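Local coordinates for protein glutaredoxin (Populus tremula x Populus tremuloides, PDB 2E7P) that binds a [2Fe-2S] cluster together with glutathione and probably reduces glutathione disulfides and other low molecular weight disulfides, at residues A8-A13 with A66-R71; K14-S19 with K48-D53; N34-L39 with P75-G80. One frame throughout, in Å; residues are numbered along the deposited sequence.

How the contacts relate
Contact 1 (8-13 with 66-71) and contact 2 (14-19 with 48-53) share helix 3-18, their centres about 11 Å apart; contact 2 lies inside the loop that contact 1 closes. Contact 3 (34-39 with 75-80) crosses both in chain order, its centre about 17 Å from that of contact 1 and about 11 Å from that of contact 2. Contact 1 pairs two helices; contacts 2 and 3 set helices 3-18 and 31-42 on the same four-stranded mixed sheet and are tied by a salt bridge, Glu51 OE2 to Lys37 NZ at 2.8 Å, while Trp68 of contact 1 leans on Phe78 of contact 3. Arg71 and Pro75 belong to the glutathione pocket.

Contact 1: residues A8-A13 with A66-R71; sequences AALKKA and AHWTGR
A single side chain, Trp68, does nearly all the work on one side of this helix pairing: near the end of helix 58-69, it reaches across to helix 3-18, and no hydrogen bond joins the two segments. The closest approach is made by the root of its side chain, where CB lies 3.7 Å from Leu10 CD1. That same methyl sits 4.2 Å from Trp68 CG, at an oblique angle to the ring. Leu10 gets there by its torsions: CG stands anti to the backbone N (chi1 177°), and chi2 of 60° turns the CD1 branch to Trp68, so that the two side chains cross at about a right angle. Farther along the indole, Trp68 CZ3 approaches the carbonyl oxygen of Ala13 at 4.2 Å, while the buried methyl of Ala13 points toward helix 58-69. One face of the indole carries Thr69 CG2, 3.5 Å above the plane and toward the rim. Thr69 also closes an ST turn, its OG1 accepting from Arg71 N at 3.1 Å, just where Gly70 leaves the helix with positive phi. Arg71 beyond it touches glutathione. Around the pair, Lys14 of helix 3-18 makes a cation-pi contact with Trp68, the indole meets the ring of Phe78 from strand 76-79, and both Trp68 and Thr69 touch Gln83 on strand 82-85.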
loop_
_atom_site.group_PDB
_atom_site.type_symbol
_atom_site.label_atom_id
_atom_site.label_comp_id
_atom_site.label_asym_id
_atom_site.label_seq_id
_atom_site.Cartn_x
_atom_site.Cartn_y
_atom_site.Cartn_z
ATOM N N ALA C 8 -27.764 3.135 3.964
ATOM C CA ALA C 8 -27.454 3.610 2.626
ATOM C C ALA C 8 -26.081 3.121 2.164
ATOM O O ALA C 8 -25.957 2.583 1.056
ATOM C CB ALA C 8 -27.513 5.135 2.580
ATOM N N ALA C 9 -25.067 3.322 3.013
ATOM C CA ALA C 9 -23.680 2.923 2.714
ATOM C C ALA C 9 -23.547 1.410 2.598
ATOM O O ALA C 9 -22.861 0.906 1.718
ATOM C CB ALA C 9 -22.747 3.449 3.769
ATOM N N LEU C 10 -24.218 0.690 3.488
ATOM C CA LEU C 10 -24.216 -0.751 3.440
ATOM C C LEU C 10 -24.876 -1.227 2.146
ATOM O O LEU C 10 -24.375 -2.149 1.478
ATOM C CB LEU C 10 -24.942 -1.331 4.651
ATOM C CG LEU C 10 -25.049 -2.863 4.656
ATOM C CD1 LEU C 10 -23.657 -3.529 4.651
ATOM C CD2 LEU C 10 -25.858 -3.302 5.853
ATOM N N LYS C 11 -25.995 -0.589 1.802
ATOM C CA LYS C 11 -26.724 -0.863 0.569
ATOM C C LYS C 11 -25.809 -0.677 -0.636
ATOM O O LYS C 11 -25.730 -1.558 -1.486
ATOM C CB LYS C 11 -27.950 0.062 0.440
ATOM C CG LYS C 11 -28.847 -0.286 -0.743
ATOM C CD LYS C 11 -30.162 0.456 -0.694
ATOM C CE LYS C 11 -31.283 -0.445 -1.211
ATOM N NZ LYS C 11 -31.407 -0.364 -2.694
ATOM N N LYS C 12 -25.126 0.472 -0.674
ATOM C CA LYS C 12 -24.223 0.831 -1.761
ATOM C C LYS C 12 -23.028 -0.152 -1.859
ATOM O O LYS C 12 -22.715 -0.638 -2.957
ATOM C CB LYS C 12 -23.765 2.282 -1.609
ATOM C CG LYS C 12 -22.895 2.766 -2.723
ATOM C CD LYS C 12 -22.392 4.147 -2.417
ATOM C CE LYS C 12 -21.948 4.873 -3.656
ATOM N NZ LYS C 12 -22.069 6.342 -3.440
ATOM N N ALA C 13 -22.411 -0.492 -0.724
ATOM C CA ALA C 13 -21.322 -1.501 -0.717
ATOM C C ALA C 13 -21.759 -2.861 -1.275
ATOM O O ALA C 13 -21.068 -3.471 -2.098
ATOM C CB ALA C 13 -20.711 -1.660 0.703
ATOM N N ALA C 66 -16.517 -3.419 6.661
ATOM C CA ALA C 66 -16.073 -3.962 7.939
ATOM C C ALA C 66 -17.223 -4.642 8.681
ATOM O O ALA C 66 -17.136 -5.828 9.032
ATOM C CB ALA C 66 -15.423 -2.899 8.774
ATOM N N HIS C 67 -18.321 -3.910 8.863
ATOM C CA HIS C 67 -19.490 -4.471 9.561
ATOM C C HIS C 67 -20.026 -5.714 8.849
ATOM O O HIS C 67 -20.415 -6.709 9.469
ATOM C CB HIS C 67 -20.600 -3.430 9.640
ATOM C CG HIS C 67 -20.422 -2.432 10.737
ATOM N ND1 HIS C 67 -20.425 -2.783 12.070
ATOM C CD2 HIS C 67 -20.258 -1.084 10.701
ATOM C CE1 HIS C 67 -20.267 -1.697 12.811
ATOM N NE2 HIS C 67 -20.183 -0.651 12.007
ATOM N N TRP C 68 -20.036 -5.676 7.529
ATOM C CA TRP C 68 -20.709 -6.740 6.807
ATOM C C TRP C 68 -19.850 -8.001 6.676
ATOM O O TRP C 68 -20.330 -9.132 6.926
ATOM C CB TRP C 68 -21.229 -6.187 5.466
ATOM C CG TRP C 68 -21.671 -7.187 4.437
ATOM C CD1 TRP C 68 -22.421 -8.305 4.646
ATOM C CD2 TRP C 68 -21.460 -7.103 3.026
ATOM N NE1 TRP C 68 -22.631 -8.963 3.456
ATOM C CE2 TRP C 68 -22.067 -8.233 2.444
ATOM C CE3 TRP C 68 -20.801 -6.174 2.192
ATOM C CZ2 TRP C 68 -22.043 -8.480 1.047
ATOM C CZ3 TRP C 68 -20.731 -6.430 0.811
ATOM C CH2 TRP C 68 -21.346 -7.575 0.254
ATOM N N THR C 69 -18.578 -7.811 6.302
ATOM C CA THR C 69 -17.730 -8.920 5.885
ATOM C C THR C 69 -16.753 -9.344 6.972
ATOM O O THR C 69 -16.111 -10.422 6.891
ATOM C CB THR C 69 -16.931 -8.526 4.605
ATOM O OG1 THR C 69 -15.947 -7.528 4.908
ATOM C CG2 THR C 69 -17.873 -7.971 3.524
ATOM N N GLY C 70 -16.607 -8.487 7.973
ATOM C CA GLY C 70 -15.593 -8.684 8.986
ATOM C C GLY C 70 -14.177 -8.371 8.506
ATOM O O GLY C 70 -13.212 -8.681 9.198
ATOM N N ARG C 71 -14.067 -7.802 7.316
ATOM C CA ARG C 71 -12.780 -7.327 6.750
ATOM C C ARG C 71 -12.836 -5.824 6.514
ATOM O O ARG C 71 -13.531 -5.363 5.591
ATOM C CB ARG C 71 -12.447 -8.066 5.443
ATOM C CG ARG C 71 -11.123 -7.624 4.780
ATOM C CD ARG C 71 -10.824 -8.447 3.548
ATOM N NE ARG C 71 -10.652 -9.826 3.927
ATOM C CZ ARG C 71 -9.525 -10.333 4.426
ATOM N NH1 ARG C 71 -8.432 -9.572 4.514
ATOM N NH2 ARG C 71 -9.496 -11.604 4.816
#

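Contact 2: residues K14-S19 with K48-D53; sequences KELASS and KVVELD
Leu16 and Val50 make the apolar half of this contact, Leu16 CD1 standing 4.2 Å from Val50 CG1. Both side chains set out toward the opposite segment, Leu16 from helix 3-18 and Val50 from strand 48-51, and both also touch Phe25 on the neighbouring strand 22-26. The other branch of Leu16, CD2, passes 4.4 Å from Lys48 NZ, so the leucine has an apolar neighbour at one methyl and the lysine's ammonium end near the other.

The polar half belongs to Ser19 and Lys48. The lysine runs extended as far as CE and then bends at chi4 (141°), which keeps the end of the chain beside the serine. Ser19 OG lies 3.4 Å from Lys48 CD, and the hydrogen bond from Lys48 NZ to the same oxygen is weak at 3.5 Å. The hydroxyl is committed more firmly within its own segment: OG donates to Leu16 O at 2.6 Å, in the carbonyl plane and on a lone pair. That carbonyl also accepts from Ser19 N at 3.0 Å, so two bonds from one residue grip a single oxygen.

With its proton given to Leu16 O, the serine hydroxyl keeps a lone pair for the ammonium, but that bond is weak, and the polar link across the segments is probably a minor one beside the packing of Lys48 CD and CE on OG.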
loop_
_atom_site.group_PDB
_atom_site.type_symbol
_atom_site.label_atom_id
_atom_site.label_comp_id
_atom_site.label_asym_id
_atom_site.label_seq_id
_atom_site.Cartn_x
_atom_site.Cartn_y
_atom_site.Cartn_z
ATOM N N LYS C 14 -22.906 -3.352 -0.822
ATOM C CA LYS C 14 -23.408 -4.636 -1.313
ATOM C C LYS C 14 -23.641 -4.659 -2.831
ATOM O O LYS C 14 -23.368 -5.659 -3.490
ATOM C CB LYS C 14 -24.658 -5.061 -0.551
ATOM C CG LYS C 14 -24.358 -5.557 0.869
ATOM C CD LYS C 14 -25.552 -6.283 1.476
ATOM C CE LYS C 14 -25.469 -6.324 3.000
ATOM N NZ LYS C 14 -26.308 -7.446 3.511
ATOM N N GLU C 15 -24.135 -3.541 -3.364
ATOM C CA GLU C 15 -24.381 -3.400 -4.784
ATOM C C GLU C 15 -23.064 -3.441 -5.545
ATOM O O GLU C 15 -22.915 -4.202 -6.502
ATOM C CB GLU C 15 -25.061 -2.069 -5.076
ATOM C CG GLU C 15 -26.543 -2.002 -4.708
ATOM C CD GLU C 15 -27.160 -0.668 -5.110
ATOM O OE1 GLU C 15 -27.273 -0.433 -6.351
ATOM O OE2 GLU C 15 -27.517 0.137 -4.197
ATOM N N LEU C 16 -22.135 -2.588 -5.132
ATOM C CA LEU C 16 -20.788 -2.560 -5.690
ATOM C C LEU C 16 -20.174 -3.950 -5.717
ATOM O O LEU C 16 -19.662 -4.365 -6.739
ATOM C CB LEU C 16 -19.892 -1.591 -4.918
ATOM C CG LEU C 16 -20.191 -0.123 -5.164
ATOM C CD1 LEU C 16 -19.361 0.750 -4.218
ATOM C CD2 LEU C 16 -19.975 0.307 -6.649
ATOM N N ALA C 17 -20.293 -4.674 -4.607
ATOM C CA ALA C 17 -19.652 -5.996 -4.441
ATOM C C ALA C 17 -20.132 -7.065 -5.431
ATOM O O ALA C 17 -19.388 -8.015 -5.767
ATOM C CB ALA C 17 -19.843 -6.483 -3.023
ATOM N N SER C 18 -21.381 -6.907 -5.880
ATOM C CA SER C 18 -21.980 -7.817 -6.863
ATOM C C SER C 18 -22.049 -7.183 -8.244
ATOM O O SER C 18 -22.554 -7.803 -9.172
ATOM C CB SER C 18 -23.378 -8.226 -6.420
ATOM O OG SER C 18 -23.299 -9.120 -5.332
ATOM N N SER C 19 -21.526 -5.968 -8.385
ATOM C CA SER C 19 -21.653 -5.206 -9.643
ATOM C C SER C 19 -20.836 -5.703 -10.860
ATOM O O SER C 19 -21.021 -5.217 -11.963
ATOM C CB SER C 19 -21.393 -3.720 -9.395
ATOM O OG SER C 19 -20.019 -3.416 -9.162
ATOM N N LYS C 48 -13.442 -5.460 -11.634
ATOM C CA LYS C 48 -13.711 -4.066 -11.374
ATOM C C LYS C 48 -12.979 -3.640 -10.094
ATOM O O LYS C 48 -12.995 -4.345 -9.102
ATOM C CB LYS C 48 -15.216 -3.878 -11.234
ATOM C CG LYS C 48 -15.609 -2.540 -10.714
ATOM C CD LYS C 48 -17.101 -2.441 -10.585
ATOM C CE LYS C 48 -17.451 -1.092 -10.008
ATOM N NZ LYS C 48 -18.646 -0.625 -10.691
ATOM N N VAL C 49 -12.329 -2.487 -10.131
ATOM C CA VAL C 49 -11.631 -1.977 -8.978
ATOM C C VAL C 49 -12.434 -0.798 -8.429
ATOM O O VAL C 49 -12.780 0.134 -9.165
ATOM C CB VAL C 49 -10.196 -1.513 -9.310
ATOM C CG1 VAL C 49 -9.524 -1.039 -8.060
ATOM C CG2 VAL C 49 -9.388 -2.653 -9.909
ATOM N N VAL C 50 -12.732 -0.850 -7.136
ATOM C CA VAL C 50 -13.361 0.286 -6.474
ATOM C C VAL C 50 -12.291 0.899 -5.628
ATOM O O VAL C 50 -11.967 0.366 -4.609
ATOM C CB VAL C 50 -14.534 -0.184 -5.585
ATOM C CG1 VAL C 50 -15.202 1.018 -4.870
ATOM C CG2 VAL C 50 -15.543 -0.998 -6.430
ATOM N N GLU C 51 -11.701 2.002 -6.061
ATOM C CA GLU C 51 -10.694 2.643 -5.237
ATOM C C GLU C 51 -11.387 3.486 -4.181
ATOM O O GLU C 51 -11.928 4.542 -4.479
ATOM C CB GLU C 51 -9.748 3.479 -6.096
ATOM C CG GLU C 51 -9.098 2.683 -7.238
ATOM C CD GLU C 51 -7.913 1.813 -6.786
ATOM O OE1 GLU C 51 -7.725 1.596 -5.571
ATOM O OE2 GLU C 51 -7.173 1.294 -7.666
ATOM N N LEU C 52 -11.364 3.031 -2.928
ATOM C CA LEU C 52 -12.149 3.708 -1.904
ATOM C C LEU C 52 -11.660 5.133 -1.610
ATOM O O LEU C 52 -12.463 6.000 -1.299
ATOM C CB LEU C 52 -12.230 2.867 -0.629
ATOM C CG LEU C 52 -12.976 1.516 -0.699
ATOM C CD1 LEU C 52 -12.621 0.659 0.508
ATOM C CD2 LEU C 52 -14.504 1.652 -0.830
ATOM N N ASP C 53 -10.357 5.373 -1.720
ATOM C CA ASP C 53 -9.784 6.709 -1.462
ATOM C C ASP C 53 -10.116 7.708 -2.583
ATOM O O ASP C 53 -9.775 8.889 -2.502
ATOM C CB ASP C 53 -8.246 6.629 -1.244
ATOM C CG ASP C 53 -7.503 5.937 -2.402
ATOM O OD1 ASP C 53 -8.065 5.035 -3.065
ATOM O OD2 ASP C 53 -6.334 6.307 -2.657
#

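Contact 3: residues N34-L39 with P75-G80; sequences NRVKQL and PNVFIG. With GSH (glutathione), chain G.
Val36, on helix 31-42, meets the opposite segment through both of its methyls. Starting at CB, the nearest partner is Pro75 CG at 4.2 Å. From there the chain forks. CG2, anti to the carbonyl carbon, meets the CG corner of Pro75 at 3.5 Å, closer than two carbons normally sit, the two side chains crossing at a slant. CG1, anti to the backbone N (chi1 164°), goes to strand 76-79 and meets Val77 CG2 at 3.8 Å, the two valines reaching toward each other tip to tip. All three residues are buried, and Val24 of strand 22-26 also touches both Val36 and Pro75.

On another side of the helix, Asn34 starts away from the strand, and its ND2 lies 3.5 Å from SG2 of a glutathione. This glutathione is gripped by Lys27, Cys87 and Asp88 of the third subunit, whose Tyr29 also packs on Asn34. An alanine in place of Asn34 lacks the amide, and the glutathione sulfur would probably lose a neighbour and be freer to shift.

Next to Asn34 in the helix, Arg35 NH1 donates to Gln38 OE1 at 2.9 Å from above the carbonyl plane, while Leu39 CD1 sits over the centre of the guanidinium.

Pro75 follows a cis peptide bond and touches another glutathione: this is the cis-proline of the thioredoxin fold, here lining the glutathione pocket of a glutaredoxin.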
loop_
_atom_site.group_PDB
_atom_site.type_symbol
_atom_site.label_atom_id
_atom_site.label_comp_id
_atom_site.label_asym_id
_atom_site.label_seq_id
_atom_site.Cartn_x
_atom_site.Cartn_y
_atom_site.Cartn_z
ATOM N N ASN C 34 -2.264 -3.742 -5.238
ATOM C CA ASN C 34 -1.555 -4.058 -6.512
ATOM C C ASN C 34 -1.158 -5.515 -6.740
ATOM O O ASN C 34 -1.176 -5.987 -7.857
ATOM C CB ASN C 34 -0.327 -3.162 -6.665
ATOM C CG ASN C 34 -0.719 -1.675 -6.722
ATOM O OD1 ASN C 34 -1.844 -1.355 -7.094
ATOM N ND2 ASN C 34 0.179 -0.787 -6.314
ATOM N N ARG C 35 -0.773 -6.214 -5.669
ATOM C CA ARG C 35 -0.459 -7.654 -5.731
ATOM C C ARG C 35 -1.716 -8.483 -6.122
ATOM O O ARG C 35 -1.662 -9.384 -6.967
ATOM C CB ARG C 35 0.127 -8.112 -4.376
ATOM C CG ARG C 35 0.543 -9.635 -4.275
ATOM C CD ARG C 35 1.616 -10.046 -5.289
ATOM N NE ARG C 35 1.951 -11.461 -5.131
ATOM C CZ ARG C 35 2.171 -12.317 -6.132
ATOM N NH1 ARG C 35 2.106 -11.905 -7.396
ATOM N NH2 ARG C 35 2.446 -13.603 -5.861
ATOM N N VAL C 36 -2.854 -8.161 -5.531
ATOM C CA VAL C 36 -4.098 -8.793 -5.974
ATOM C C VAL C 36 -4.396 -8.540 -7.452
ATOM O O VAL C 36 -4.741 -9.455 -8.194
ATOM C CB VAL C 36 -5.274 -8.351 -5.089
ATOM C CG1 VAL C 36 -6.632 -8.665 -5.759
ATOM C CG2 VAL C 36 -5.146 -9.053 -3.739
ATOM N N LYS C 37 -4.233 -7.304 -7.888
ATOM C CA LYS C 37 -4.428 -6.942 -9.288
ATOM C C LYS C 37 -3.486 -7.734 -10.193
ATOM O O LYS C 37 -3.894 -8.185 -11.268
ATOM C CB LYS C 37 -4.189 -5.423 -9.445
ATOM C CG LYS C 37 -5.340 -4.577 -8.881
ATOM C CD LYS C 37 -4.870 -3.173 -8.666
ATOM C CE LYS C 37 -5.879 -2.360 -7.823
ATOM N NZ LYS C 37 -5.516 -0.931 -7.854
ATOM N N GLN C 38 -2.223 -7.838 -9.776
ATOM C CA GLN C 38 -1.213 -8.636 -10.482
ATOM C C GLN C 38 -1.662 -10.098 -10.646
ATOM O O GLN C 38 -1.614 -10.651 -11.728
ATOM C CB GLN C 38 0.126 -8.598 -9.724
ATOM C CG GLN C 38 1.280 -9.323 -10.494
ATOM C CD GLN C 38 2.602 -9.209 -9.777
ATOM O OE1 GLN C 38 2.658 -9.273 -8.553
ATOM N NE2 GLN C 38 3.689 -9.061 -10.543
ATOM N N LEU C 39 -2.097 -10.708 -9.550
ATOM C CA LEU C 39 -2.587 -12.092 -9.565
ATOM C C LEU C 39 -3.826 -12.272 -10.415
ATOM O O LEU C 39 -3.936 -13.250 -11.127
ATOM C CB LEU C 39 -2.851 -12.571 -8.119
ATOM C CG LEU C 39 -1.512 -12.765 -7.394
ATOM C CD1 LEU C 39 -1.672 -12.893 -5.865
ATOM C CD2 LEU C 39 -0.731 -13.982 -8.062
ATOM N N PRO C 75 -6.824 -5.112 0.197
ATOM C CA PRO C 75 -7.939 -5.310 -0.726
ATOM C C PRO C 75 -9.042 -6.186 -0.106
ATOM O O PRO C 75 -8.785 -7.022 0.770
ATOM C CB PRO C 75 -7.299 -5.977 -1.928
ATOM C CG PRO C 75 -6.056 -6.815 -1.264
ATOM C CD PRO C 75 -5.629 -5.944 -0.122
ATOM N N ASN C 76 -10.258 -5.968 -0.557
ATOM C CA ASN C 76 -11.384 -6.799 -0.149
ATOM C C ASN C 76 -11.968 -7.337 -1.443
ATOM O O ASN C 76 -12.475 -6.579 -2.263
ATOM C CB ASN C 76 -12.388 -5.969 0.658
ATOM C CG ASN C 76 -13.358 -6.830 1.445
ATOM O OD1 ASN C 76 -13.645 -7.966 1.067
ATOM N ND2 ASN C 76 -13.827 -6.307 2.580
ATOM N N VAL C 77 -11.818 -8.649 -1.656
ATOM C CA VAL C 77 -12.086 -9.252 -2.956
ATOM C C VAL C 77 -13.365 -10.096 -2.972
ATOM O O VAL C 77 -13.578 -10.948 -2.112
ATOM C CB VAL C 77 -10.908 -10.168 -3.398
ATOM C CG1 VAL C 77 -11.184 -10.766 -4.774
ATOM C CG2 VAL C 77 -9.546 -9.397 -3.379
ATOM N N PHE C 78 -14.175 -9.868 -3.986
ATOM C CA PHE C 78 -15.391 -10.627 -4.244
ATOM C C PHE C 78 -15.292 -11.258 -5.610
ATOM O O PHE C 78 -14.887 -10.595 -6.597
ATOM C CB PHE C 78 -16.593 -9.681 -4.266
ATOM C CG PHE C 78 -17.002 -9.200 -2.912
ATOM C CD1 PHE C 78 -18.071 -9.805 -2.247
ATOM C CD2 PHE C 78 -16.325 -8.155 -2.299
ATOM C CE1 PHE C 78 -18.464 -9.360 -0.960
ATOM C CE2 PHE C 78 -16.696 -7.698 -1.024
ATOM C CZ PHE C 78 -17.773 -8.293 -0.355
ATOM N N ILE C 79 -15.649 -12.535 -5.669
ATOM C CA ILE C 79 -15.795 -13.219 -6.922
ATOM C C ILE C 79 -17.187 -13.841 -6.986
ATOM O O ILE C 79 -17.580 -14.600 -6.086
ATOM C CB ILE C 79 -14.727 -14.310 -7.149
ATOM C CG1 ILE C 79 -13.295 -13.713 -7.145
ATOM C CG2 ILE C 79 -15.055 -15.069 -8.467
ATOM C CD1 ILE C 79 -12.142 -14.724 -7.387
ATOM N N GLY C 80 -17.915 -13.496 -8.054
ATOM C CA GLY C 80 -19.310 -13.927 -8.243
ATOM C C GLY C 80 -20.155 -13.468 -7.078
ATOM O O GLY C 80 -21.053 -14.178 -6.646
HETATM N N1 GSH G . 1.554 8.790 -8.121
HETATM C CA1 GSH G . 2.156 7.809 -9.024
HETATM C C1 GSH G . 1.664 8.130 -10.402
HETATM O O11 GSH G . 2.112 7.557 -11.419
HETATM O O12 GSH G . 0.754 8.975 -10.486
HETATM C CB1 GSH G . 1.646 6.432 -8.571
HETATM C CG1 GSH G . 2.137 5.197 -9.373
HETATM C CD1 GSH G . 2.054 3.890 -8.558
HETATM O OE1 GSH G . 1.626 3.898 -7.411
HETATM N N2 GSH G . 2.441 2.757 -9.153
HETATM C CA2 GSH G . 2.498 1.474 -8.474
HETATM C C2 GSH G . 3.955 1.131 -8.363
HETATM O O2 GSH G . 4.707 1.501 -9.242
HETATM C CB2 GSH G . 1.921 0.420 -9.394
HETATM S SG2 GSH G . 0.129 0.576 -9.505
HETATM N N3 GSH G . 4.415 0.398 -7.338
HETATM C CA3 GSH G . 5.808 -0.009 -7.159
HETATM C C3 GSH G . 6.191 -1.085 -8.163
HETATM O O31 GSH G . 5.343 -1.592 -8.941
HETATM O O32 GSH G . 7.372 -1.482 -8.216
#